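Local coordinates for alpha-L-rhamnosidase (Streptomyces avermitilis, PDB 3W5M), which hydrolyses terminal non-reducing alpha-L-rhamnose residues from alpha-L-rhamnosides such as citrus flavonoids and gum arabic, at residues 941-946 and 988-993; 965-970 and 983-988. One frame throughout, in Å; residues are numbered along the deposited sequence. Where two conformers were deposited one is given.

Contact 1. Residues 941-946 and 988-993; sequences RQVVIR and TTAEVW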
loop_
_atom_site.group_PDB
_atom_site.type_symbol
_atom_site.label_atom_id
_atom_site.label_comp_id
_atom_site.label_asym_id
_atom_site.label_seq_id
_atom_site.Cartn_x
_atom_site.Cartn_y
_atom_site.Cartn_z
ATOM N N ARG A 941 25.420 -13.656 4.930
ATOM C CA ARG A 941 26.283 -14.834 5.068
ATOM C C ARG A 941 27.581 -14.441 5.777
ATOM O O ARG A 941 28.165 -15.235 6.523
ATOM C CB ARG A 941 26.595 -15.452 3.702
ATOM C CG ARG A 941 27.111 -16.877 3.803
ATOM C CD ARG A 941 26.227 -17.683 4.749
ATOM N NE ARG A 941 26.736 -19.031 4.984
ATOM C CZ ARG A 941 26.563 -20.053 4.152
ATOM N NH1 ARG A 941 25.896 -19.901 3.014
ATOM N NH2 ARG A 941 27.065 -21.236 4.457
ATOM N N GLN A 942 28.033 -13.222 5.505
ATOM C CA GLN A 942 29.056 -12.557 6.290
ATOM C C GLN A 942 28.415 -11.242 6.702
ATOM O O GLN A 942 27.798 -10.571 5.867
ATOM C CB GLN A 942 30.319 -12.243 5.467
ATOM C CG GLN A 942 31.434 -11.686 6.333
ATOM C CD GLN A 942 32.496 -10.911 5.560
ATOM O OE1 GLN A 942 32.191 -10.087 4.682
ATOM N NE2 GLN A 942 33.753 -11.156 5.901
ATOM N N VAL A 943 28.532 -10.892 7.981
ATOM C CA VAL A 943 28.060 -9.596 8.472
ATOM C C VAL A 943 29.269 -8.690 8.775
ATOM O O VAL A 943 30.218 -9.127 9.451
ATOM C CB VAL A 943 27.097 -9.744 9.691
ATOM C CG1 VAL A 943 27.759 -10.459 10.855
ATOM C CG2 VAL A 943 26.541 -8.400 10.135
ATOM N N VAL A 944 29.255 -7.462 8.256
ATOM C CA VAL A 944 30.263 -6.475 8.659
ATOM C C VAL A 944 29.724 -5.708 9.863
ATOM O O VAL A 944 28.656 -5.071 9.787
ATOM C CB VAL A 944 30.619 -5.495 7.529
ATOM C CG1 VAL A 944 31.644 -4.479 8.015
ATOM C CG2 VAL A 944 31.123 -6.222 6.292
ATOM N N ILE A 945 30.440 -5.821 10.981
ATOM C CA ILE A 945 30.113 -5.143 12.224
ATOM C C ILE A 945 31.100 -4.007 12.446
ATOM O O ILE A 945 32.213 -4.204 12.972
ATOM C CB ILE A 945 30.059 -6.130 13.402
ATOM C CG1 ILE A 945 28.986 -7.194 13.091
ATOM C CG2 ILE A 945 29.822 -5.403 14.708
ATOM C CD1 ILE A 945 28.828 -8.292 14.117
ATOM N N ARG A 946 30.670 -2.817 12.045
ATOM C CA ARG A 946 31.529 -1.638 12.040
ATOM C C ARG A 946 30.774 -0.420 12.622
ATOM O O ARG A 946 30.397 0.489 11.876
ATOM C CB ARG A 946 32.041 -1.385 10.620
ATOM C CG ARG A 946 33.089 -0.288 10.546
ATOM C CD ARG A 946 33.705 -0.138 9.170
ATOM N NE ARG A 946 34.829 0.786 9.280
ATOM C CZ ARG A 946 35.658 1.119 8.298
ATOM N NH1 ARG A 946 35.507 0.615 7.077
ATOM N NH2 ARG A 946 36.642 1.976 8.552
ATOM N N THR A 988 27.159 -18.473 9.666
ATOM C CA THR A 988 27.559 -17.163 9.136
ATOM C C THR A 988 28.857 -16.774 9.832
ATOM O O THR A 988 29.240 -17.402 10.823
ATOM C CB THR A 988 26.457 -16.061 9.304
ATOM O OG1 THR A 988 26.449 -15.556 10.635
ATOM C CG2 THR A 988 25.077 -16.588 8.960
ATOM N N THR A 989 29.546 -15.776 9.297
ATOM C CA THR A 989 30.741 -15.235 9.943
ATOM C C THR A 989 30.614 -13.718 10.035
ATOM O O THR A 989 29.667 -13.130 9.495
ATOM C CB THR A 989 32.004 -15.542 9.131
ATOM O OG1 THR A 989 31.858 -14.952 7.834
ATOM C CG2 THR A 989 32.254 -17.051 9.019
ATOM N N ALA A 990 31.563 -13.079 10.712
ATOM C CA ALA A 990 31.559 -11.627 10.830
ATOM C C ALA A 990 32.956 -11.051 10.674
ATOM O O ALA A 990 33.949 -11.722 10.963
ATOM C CB ALA A 990 30.983 -11.216 12.162
ATOM N N GLU A 991 33.001 -9.813 10.199
ATOM C CA GLU A 991 34.197 -8.993 10.258
ATOM C C GLU A 991 33.899 -7.844 11.207
ATOM O O GLU A 991 32.979 -7.078 10.977
ATOM C CB GLU A 991 34.515 -8.472 8.882
ATOM C CG GLU A 991 35.727 -7.572 8.823
ATOM C CD GLU A 991 35.906 -7.000 7.435
ATOM O OE1 GLU A 991 35.206 -6.007 7.108
ATOM O OE2 GLU A 991 36.731 -7.556 6.676
ATOM N N VAL A 992 34.672 -7.743 12.283
ATOM C CA VAL A 992 34.391 -6.799 13.348
ATOM C C VAL A 992 35.486 -5.737 13.355
ATOM O O VAL A 992 36.667 -6.066 13.258
ATOM C CB VAL A 992 34.302 -7.512 14.704
ATOM C CG1 VAL A 992 33.963 -6.535 15.824
ATOM C CG2 VAL A 992 33.249 -8.616 14.645
ATOM N N TRP A 993 35.072 -4.473 13.421
ATOM C CA TRP A 993 35.989 -3.331 13.487
ATOM C C TRP A 993 35.821 -2.647 14.827
ATOM O O TRP A 993 34.720 -2.194 15.154
ATOM C CB TRP A 993 35.669 -2.327 12.400
ATOM C CG TRP A 993 35.769 -2.850 11.036
ATOM C CD1 TRP A 993 35.052 -3.882 10.490
ATOM C CD2 TRP A 993 36.625 -2.358 9.995
ATOM N NE1 TRP A 993 35.412 -4.066 9.173
ATOM C CE2 TRP A 993 36.376 -3.148 8.841
ATOM C CE3 TRP A 993 37.581 -1.333 9.924
ATOM C CZ2 TRP A 993 37.046 -2.943 7.631
ATOM C CZ3 TRP A 993 38.251 -1.132 8.721
ATOM C CH2 TRP A 993 37.977 -1.937 7.587
HETATM O O HOH W 1 34.817 -12.863 8.486
#
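Strands 942-945 and 989-993 are parallel neighbours in the mixed sheet of the C-terminal beta-sandwich domain. Five backbone hydrogen bonds join them in regular parallel register. The run starts with Thr989 N to Arg941 O and ends with Trp993 N to Ile945 O at 2.9 Å. One face of the sheet packs inward: Val943 CG1 lies 3.6 Å from Ala990 CB, and Ile945 CD1 reaches the same methyl. Leu980 and Val984 of strand 977-984 cover this face.

The other face carries Gln942, Thr989, Val944 and Glu991. Gln942 CG passes 3.6 Å from Thr989 OG1, and its NE2 donates a long bond to a water that is also weakly bound to Ala990 O.

At the end of the pair Arg946 lies over Trp993. Its CG is anti to the backbone N (chi1 -172°) and the chain runs extended to NE, which carries the guanidinium out over the indole. CD sits over the five-membered ring. CZ stands 3.7 Å from the centroid of the six-membered ring, in a cation-pi stack with planes 10° apart. Asp1014 takes NH2 in a salt bridge. The indole is held at its edge as well: Trp993 NE1 donates in the ring plane to Glu991 OE1 at 2.8 Å, meeting the oxygen from above the carboxylate plane. Val944 CG1 approaches the ring obliquely.

The stack and the NE1 bond together fix the turn of the indole. Asp1014 offsets the guanidinium charge directly, while the Glu991 carboxylate, not in contact with the guanidinium, probably adds only a weaker field.

Contact 2. Residues 965-970 and 983-988; sequences GPVSTR and SVPPNT
Val967 has CG1 anti to its own N (chi1 175°), which leaves CG2 beside that nitrogen and in contact with the ring of Pro985. CG2 lies 3.6 Å from Pro985 CD, and the two side chains meet at a slant. The same CD is 3.4 Å from Pro966 O.

Next to this contact, strands 965-970 and 983-984 of the beta hairpin form an antiparallel hydrogen-bonded pair, Ser968 with Ser983. Ser968 N donates to Ser983 O and Ser983 N to Ser968 O, both at 3.0 Å. A water bridges Pro966 O, at 2.6 Å, and Ser983 OG.

Pro985 also begins a type II turn. Thr988 OG1 donates to Pro985 O at 2.9 Å, on a lone pair. An alanine at Pro985 would lack CG and CD, and would probably cost Val967 CG2 this apolar contact and leave the start of the turn less rigid.

Neither Pro966 nor Pro985 has an N-H, so the backbone bonding cannot continue at that pair. Beyond the two serines the segments meet by ring packing, and the water spans from Ser983 OG to Pro966 O, while the threonine hydroxyl braces the turn.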
loop_
_atom_site.group_PDB
_atom_site.type_symbol
_atom_site.label_atom_id
_atom_site.label_comp_id
_atom_site.label_asym_id
_atom_site.label_seq_id
_atom_site.Cartn_x
_atom_site.Cartn_y
_atom_site.Cartn_z
ATOM N N GLY A 965 18.919 -16.097 11.259
ATOM C CA GLY A 965 18.604 -15.901 12.689
ATOM C C GLY A 965 19.099 -14.538 13.174
ATOM O O GLY A 965 19.581 -13.702 12.370
ATOM N N PRO A 966 19.015 -14.294 14.492
ATOM C CA PRO A 966 19.304 -12.931 14.974
ATOM C C PRO A 966 20.780 -12.511 14.863
ATOM O O PRO A 966 21.695 -13.287 15.166
ATOM C CB PRO A 966 18.808 -12.949 16.431
ATOM C CG PRO A 966 18.836 -14.385 16.832
ATOM C CD PRO A 966 18.651 -15.217 15.585
ATOM N N VAL A 967 20.981 -11.295 14.377
ATOM C CA VAL A 967 22.278 -10.653 14.370
ATOM C C VAL A 967 22.145 -9.475 15.332
ATOM O O VAL A 967 21.390 -8.546 15.065
ATOM C CB VAL A 967 22.673 -10.191 12.966
ATOM C CG1 VAL A 967 23.991 -9.418 13.005
ATOM C CG2 VAL A 967 22.811 -11.413 12.064
ATOM N N SER A 968 22.844 -9.535 16.468
ATOM C CA SER A 968 22.722 -8.488 17.487
ATOM C C SER A 968 24.027 -7.763 17.766
ATOM O O SER A 968 25.107 -8.342 17.629
ATOM C CB SER A 968 22.174 -9.061 18.784
ATOM O OG SER A 968 20.953 -9.727 18.506
ATOM N N THR A 969 23.905 -6.486 18.133
ATOM C CA THR A 969 25.038 -5.666 18.566
ATOM C C THR A 969 24.647 -4.844 19.792
ATOM O O THR A 969 23.480 -4.516 19.986
ATOM C CB THR A 969 25.556 -4.683 17.490
ATOM O OG1 THR A 969 24.508 -3.775 17.105
ATOM C CG2 THR A 969 26.094 -5.408 16.268
ATOM N N ARG A 970 25.638 -4.551 20.635
ATOM C CA ARG A 970 25.462 -3.659 21.763
ATOM C C ARG A 970 26.829 -3.079 22.066
ATOM O O ARG A 970 27.762 -3.828 22.366
ATOM C CB ARG A 970 24.940 -4.402 22.977
ATOM C CG ARG A 970 24.709 -3.473 24.157
ATOM C CD ARG A 970 23.906 -4.160 25.240
ATOM N NE ARG A 970 24.161 -3.567 26.548
ATOM C CZ ARG A 970 24.018 -4.209 27.708
ATOM N NH1 ARG A 970 23.622 -5.481 27.737
ATOM N NH2 ARG A 970 24.282 -3.582 28.846
ATOM N N SER A 983 26.146 -10.930 18.673
ATOM C CA SER A 983 25.670 -12.291 18.512
ATOM C C SER A 983 25.566 -12.511 17.006
ATOM O O SER A 983 24.946 -11.713 16.303
ATOM C CB SER A 983 24.330 -12.483 19.237
ATOM O OG SER A 983 23.874 -13.824 19.145
ATOM N N VAL A 984 26.233 -13.561 16.527
ATOM C CA VAL A 984 26.361 -13.890 15.105
ATOM C C VAL A 984 25.851 -15.323 14.947
ATOM O O VAL A 984 26.287 -16.220 15.675
ATOM C CB VAL A 984 27.839 -13.795 14.638
ATOM C CG1 VAL A 984 28.003 -14.251 13.197
ATOM C CG2 VAL A 984 28.349 -12.369 14.780
ATOM N N PRO A 985 24.891 -15.557 14.039
ATOM C CA PRO A 985 24.288 -16.894 14.007
ATOM C C PRO A 985 25.135 -17.991 13.344
ATOM O O PRO A 985 25.934 -17.723 12.425
ATOM C CB PRO A 985 22.985 -16.687 13.204
ATOM C CG PRO A 985 23.174 -15.420 12.472
ATOM C CD PRO A 985 24.136 -14.579 13.236
ATOM N N PRO A 986 24.932 -19.239 13.777
ATOM C CA PRO A 986 25.613 -20.381 13.158
ATOM C C PRO A 986 25.474 -20.365 11.634
ATOM O O PRO A 986 24.429 -19.950 11.103
ATOM C CB PRO A 986 24.884 -21.567 13.763
ATOM C CG PRO A 986 24.462 -21.088 15.106
ATOM C CD PRO A 986 24.085 -19.654 14.908
ATOM N N ASN A 987 26.545 -20.776 10.952
ATOM C CA ASN A 987 26.604 -20.831 9.489
ATOM C C ASN A 987 26.784 -19.457 8.858
ATOM O O ASN A 987 26.578 -19.283 7.657
ATOM C CB ASN A 987 25.408 -21.621 8.856
ATOM C CG ASN A 987 25.807 -22.308 7.561
ATOM O OD1 ASN A 987 26.936 -22.791 7.449
ATOM N ND2 ASN A 987 24.918 -22.335 6.577
ATOM N N THR A 988 27.159 -18.473 9.666
ATOM C CA THR A 988 27.559 -17.163 9.136
ATOM C C THR A 988 28.857 -16.774 9.832
ATOM O O THR A 988 29.240 -17.402 10.823
ATOM C CB THR A 988 26.457 -16.061 9.304
ATOM O OG1 THR A 988 26.449 -15.556 10.635
ATOM C CG2 THR A 988 25.077 -16.588 8.960
HETATM O O HOH W 2 22.956 -15.052 16.665
#

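Contact 2 is nested inside the chain loop closed by contact 1, and their centres are about 9 Å apart. Thr988 belongs to both: the turn 985-988 leads from strand 977-984 of one sheet into strand 989-995 of the other. The two sheets pack face to face here. Val943 CG2 meets Val967 CG1 at 4.0 Å, Ala990 CB meets Val984 CG2 at 3.9 Å, and Ile945 CG2 meets Thr969 CG2. In the turn, the Asn987 side chain bonds to Gln40, Asp68 and Ser70 of the N-terminal region. Both contacts lie away from the rhamnose and calcium sites.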